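Local coordinates for protein cyclopenase asqI (Emericella nidulans, PDB 5YY3) that catalyses a zinc-dependent ring contraction that turns 4'-methoxycyclopenin into 4'-methoxyviridicatin, with release of methyl isocyanate, in aspoquinolone biosynthesis, at residues Trp176-Asp181 / Ala387-Cys392. Residues are numbered along the deposited sequence; the frame is centred on the assembly and turned at random.
Sequences WRDDYD and APRDPC
The turn between helices 174-177 and 180-193 meets the 3-10 turn leading into helix 391-410, beside the zinc site of the hemocyanin-like helical domain, where Arg177 and Asp178 lie against Pro388, Arg389 and Pro391. The case illustrates how buried arginines can join two helix-linking turns by gripping backbone and carboxylate oxygens. Arg177 bends at chi3 (-50°), which brings NE to Arg389 O at 3.0 Å; the N-H approach is bent, 141°, and the donor stands above the carbonyl plane. Nearer its root, CB of Arg177 packs on Pro388 O at 3.2 Å. Pro391 lies across one face of the guanidinium, its CG 3.7 Å from Arg177 CZ and over the centre of the group. NH1 of Arg177 turns to His170 O and the Tyr225 hydroxyl, while a water at the guanidinium edge accepts from NH2 and donates to Arg389 O, so that this carbonyl takes two bonds.

Helix 180-193 carries the zinc ligands His186 and His190 of this tyrosinase-family fold, and Pro388 packs directly on His186, which probably places Pro388 in the second shell of the metal site. Asp179 N-caps that helix through a weak bond from Asp181 N; Asp390 N-caps helix 391-410 more squarely, its OD1 accepting from Cys392 N at 3.0 Å.

The second arginine reaches back across the contact: extended from CG to NE, Arg389 crosses Asp178 at about a right angle and forms a salt bridge from NH1 to Asp178 OD1, 3.0 Å long. The carboxylate and guanidinium planes are 34° apart, with OD1 approached from above its own plane. Asp178 OD2 is held separately by the hydroxyl of Ser458, and the strongest polar partner of Arg389 is Met456.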
ATOM      1  N   TRP A 176      -8.634  -5.153 -17.385  1.00 20.42           N
ATOM      2  CA  TRP A 176      -9.923  -4.805 -17.928  1.00 20.04           C
ATOM      3  C   TRP A 176      -9.744  -3.946 -19.185  1.00 23.69           C
ATOM      4  O   TRP A 176     -10.384  -4.194 -20.203  1.00 25.59           O
ATOM      5  CB  TRP A 176     -10.726  -4.069 -16.861  1.00 19.67           C
ATOM      6  CG  TRP A 176     -12.205  -4.087 -16.987  1.00 18.03           C
ATOM      7  CD1 TRP A 176     -13.050  -4.998 -16.446  1.00 17.73           C
ATOM      8  CD2 TRP A 176     -13.032  -3.093 -17.627  1.00 18.48           C
ATOM      9  NE1 TRP A 176     -14.355  -4.654 -16.723  1.00 19.34           N
ATOM     10  CE2 TRP A 176     -14.369  -3.493 -17.444  1.00 17.04           C
ATOM     11  CE3 TRP A 176     -12.765  -1.917 -18.332  1.00 17.67           C
ATOM     12  CZ2 TRP A 176     -15.446  -2.755 -17.950  1.00 19.84           C
ATOM     13  CZ3 TRP A 176     -13.843  -1.184 -18.842  1.00 18.57           C
ATOM     14  CH2 TRP A 176     -15.161  -1.612 -18.651  1.00 16.39           C
ATOM     15  N   ARG A 177      -8.869  -2.949 -19.126  1.00 20.12           N
ATOM     16  CA  ARG A 177      -8.680  -2.066 -20.289  1.00 21.14           C
ATOM     17  C   ARG A 177      -7.982  -2.761 -21.462  1.00 25.68           C
ATOM     18  O   ARG A 177      -8.254  -2.443 -22.629  1.00 19.93           O
ATOM     19  CB  ARG A 177      -7.896  -0.820 -19.892  1.00 20.70           C
ATOM     20  CG  ARG A 177      -8.583   0.051 -18.824  1.00 21.56           C
ATOM     21  CD  ARG A 177      -7.823   1.373 -18.647  1.00 19.74           C
ATOM     22  NE  ARG A 177      -6.398   1.121 -18.458  1.00 24.35           N
ATOM     23  CZ  ARG A 177      -5.759   1.200 -17.289  1.00 21.72           C
ATOM     24  NH1 ARG A 177      -6.397   1.563 -16.182  1.00 19.18           N
ATOM     25  NH2 ARG A 177      -4.470   0.923 -17.231  1.00 22.16           N
ATOM     26  N   ASP A 178      -7.095  -3.712 -21.165  1.00 19.95           N
ATOM     27  CA  ASP A 178      -6.390  -4.446 -22.217  1.00 20.19           C
ATOM     28  C   ASP A 178      -7.142  -5.684 -22.669  1.00 22.85           C
ATOM     29  O   ASP A 178      -6.633  -6.450 -23.488  1.00 25.01           O
ATOM     30  CB  ASP A 178      -5.008  -4.890 -21.753  1.00 22.43           C
ATOM     31  CG  ASP A 178      -4.032  -3.756 -21.654  1.00 21.73           C
ATOM     32  OD1 ASP A 178      -4.031  -2.890 -22.530  1.00 20.97           O
ATOM     33  OD2 ASP A 178      -3.232  -3.750 -20.695  1.00 31.06           O
ATOM     34  N   ASP A 179      -8.320  -5.921 -22.113  1.00 20.67           N
ATOM     35  CA  ASP A 179      -9.047  -7.126 -22.480  1.00 24.57           C
ATOM     36  C   ASP A 179      -9.230  -7.190 -23.999  1.00 21.19           C
ATOM     37  O   ASP A 179      -9.742  -6.250 -24.618  1.00 23.67           O
ATOM     38  CB  ASP A 179     -10.387  -7.192 -21.767  1.00 18.55           C
ATOM     39  CG  ASP A 179     -11.155  -8.440 -22.112  1.00 22.32           C
ATOM     40  OD1 ASP A 179     -11.725  -8.490 -23.218  1.00 22.75           O
ATOM     41  OD2 ASP A 179     -11.191  -9.374 -21.282  1.00 22.20           O
ATOM     42  N   TYR A 180      -8.782  -8.297 -24.586  1.00 25.19           N
ATOM     43  CA  TYR A 180      -8.829  -8.469 -26.031  1.00 25.08           C
ATOM     44  C   TYR A 180     -10.238  -8.281 -26.570  1.00 26.21           C
ATOM     45  O   TYR A 180     -10.434  -7.644 -27.597  1.00 24.29           O
ATOM     46  CB  TYR A 180      -8.327  -9.862 -26.466  1.00 23.88           C
ATOM     47  CG  TYR A 180      -8.549 -10.045 -27.950  1.00 28.13           C
ATOM     48  CD1 TYR A 180      -7.710  -9.418 -28.873  1.00 30.31           C
ATOM     49  CD2 TYR A 180      -9.652 -10.753 -28.437  1.00 25.97           C
ATOM     50  CE1 TYR A 180      -7.927  -9.530 -30.236  1.00 27.29           C
ATOM     51  CE2 TYR A 180      -9.878 -10.868 -29.803  1.00 26.81           C
ATOM     52  CZ  TYR A 180      -9.008 -10.245 -30.692  1.00 27.64           C
ATOM     53  OH  TYR A 180      -9.204 -10.346 -32.042  1.00 28.86           O
ATOM     54  N   ASP A 181     -11.222  -8.872 -25.895  1.00 22.88           N
ATOM     55  CA  ASP A 181     -12.560  -8.889 -26.439  1.00 22.17           C
ATOM     56  C   ASP A 181     -13.239  -7.534 -26.255  1.00 21.20           C
ATOM     57  O   ASP A 181     -14.063  -7.138 -27.076  1.00 22.77           O
ATOM     58  CB  ASP A 181     -13.367 -10.038 -25.813  1.00 22.33           C
ATOM     59  CG  ASP A 181     -12.804 -11.411 -26.198  1.00 27.11           C
ATOM     60  OD1 ASP A 181     -13.049 -11.849 -27.345  1.00 27.95           O
ATOM     61  OD2 ASP A 181     -12.096 -12.041 -25.373  1.00 26.44           O
ATOM     62  N   ALA A 387      -7.579   2.745 -27.947  1.00 25.60           N
ATOM     63  CA  ALA A 387      -8.104   3.786 -27.069  1.00 24.88           C
ATOM     64  C   ALA A 387      -8.577   3.250 -25.696  1.00 28.08           C
ATOM     65  O   ALA A 387      -8.203   3.826 -24.661  1.00 25.09           O
ATOM     66  CB  ALA A 387      -9.234   4.532 -27.759  1.00 27.22           C
ATOM     67  N   PRO A 388      -9.391   2.160 -25.667  1.00 26.50           N
ATOM     68  CA  PRO A 388      -9.815   1.659 -24.348  1.00 24.73           C
ATOM     69  C   PRO A 388      -8.662   1.283 -23.411  1.00 21.78           C
ATOM     70  O   PRO A 388      -8.867   1.233 -22.198  1.00 24.09           O
ATOM     71  CB  PRO A 388     -10.642   0.406 -24.688  1.00 24.76           C
ATOM     72  CG  PRO A 388     -11.128   0.635 -26.061  1.00 27.05           C
ATOM     73  CD  PRO A 388     -10.053   1.422 -26.763  1.00 23.82           C
ATOM     74  N   ARG A 389      -7.475   1.036 -23.952  1.00 22.05           N
ATOM     75  CA  ARG A 389      -6.349   0.630 -23.122  1.00 21.65           C
ATOM     76  C   ARG A 389      -5.820   1.793 -22.286  1.00 23.49           C
ATOM     77  O   ARG A 389      -5.286   1.601 -21.193  1.00 25.50           O
ATOM     78  CB  ARG A 389      -5.211   0.078 -23.977  1.00 23.07           C
ATOM     79  CG  ARG A 389      -5.605  -0.932 -25.030  1.00 24.09           C
ATOM     80  CD  ARG A 389      -4.387  -1.321 -25.858  1.00 21.31           C
ATOM     81  NE  ARG A 389      -4.747  -2.377 -26.789  1.00 26.47           N
ATOM     82  CZ  ARG A 389      -4.712  -3.673 -26.496  1.00 25.55           C
ATOM     83  NH1 ARG A 389      -4.302  -4.069 -25.301  1.00 25.46           N
ATOM     84  NH2 ARG A 389      -5.079  -4.577 -27.398  1.00 26.10           N
ATOM     85  N   ASP A 390      -5.972   3.000 -22.817  1.00 26.97           N
ATOM     86  CA  ASP A 390      -5.349   4.205 -22.264  1.00 25.31           C
ATOM     87  C   ASP A 390      -6.255   4.918 -21.242  1.00 24.60           C
ATOM     88  O   ASP A 390      -7.399   5.245 -21.551  1.00 25.03           O
ATOM     89  CB  ASP A 390      -5.009   5.134 -23.426  1.00 24.17           C
ATOM     90  CG  ASP A 390      -4.053   6.248 -23.045  1.00 25.02           C
ATOM     91  OD1 ASP A 390      -4.044   6.664 -21.862  1.00 24.01           O
ATOM     92  OD2 ASP A 390      -3.330   6.720 -23.959  1.00 22.91           O
ATOM     93  N   PRO A 391      -5.750   5.152 -20.018  1.00 23.83           N
ATOM     94  CA  PRO A 391      -6.589   5.810 -19.004  1.00 21.25           C
ATOM     95  C   PRO A 391      -7.010   7.229 -19.381  1.00 25.29           C
ATOM     96  O   PRO A 391      -8.039   7.695 -18.874  1.00 24.73           O
ATOM     97  CB  PRO A 391      -5.693   5.832 -17.758  1.00 23.92           C
ATOM     98  CG  PRO A 391      -4.730   4.715 -17.967  1.00 23.13           C
ATOM     99  CD  PRO A 391      -4.448   4.736 -19.461  1.00 25.04           C
ATOM    100  N   CYS A 392      -6.264   7.926 -20.238  1.00 26.19           N
ATOM    101  CA  CYS A 392      -6.712   9.280 -20.586  1.00 25.14           C
ATOM    102  C   CYS A 392      -8.052   9.245 -21.338  1.00 24.15           C
ATOM    103  O   CYS A 392      -8.856  10.169 -21.216  1.00 23.73           O
ATOM    104  CB  CYS A 392      -5.651  10.045 -21.397  1.00 25.33           C
ATOM    105  SG  CYS A 392      -5.377   9.540 -23.109  1.00 26.49           S
TER
HETATM  106  O   HOH W   1      -3.561  -0.410 -19.859  1.00 34.46           O
HETATM  107  O   HOH W   2      -5.978  -6.827 -25.913  1.00 24.25           O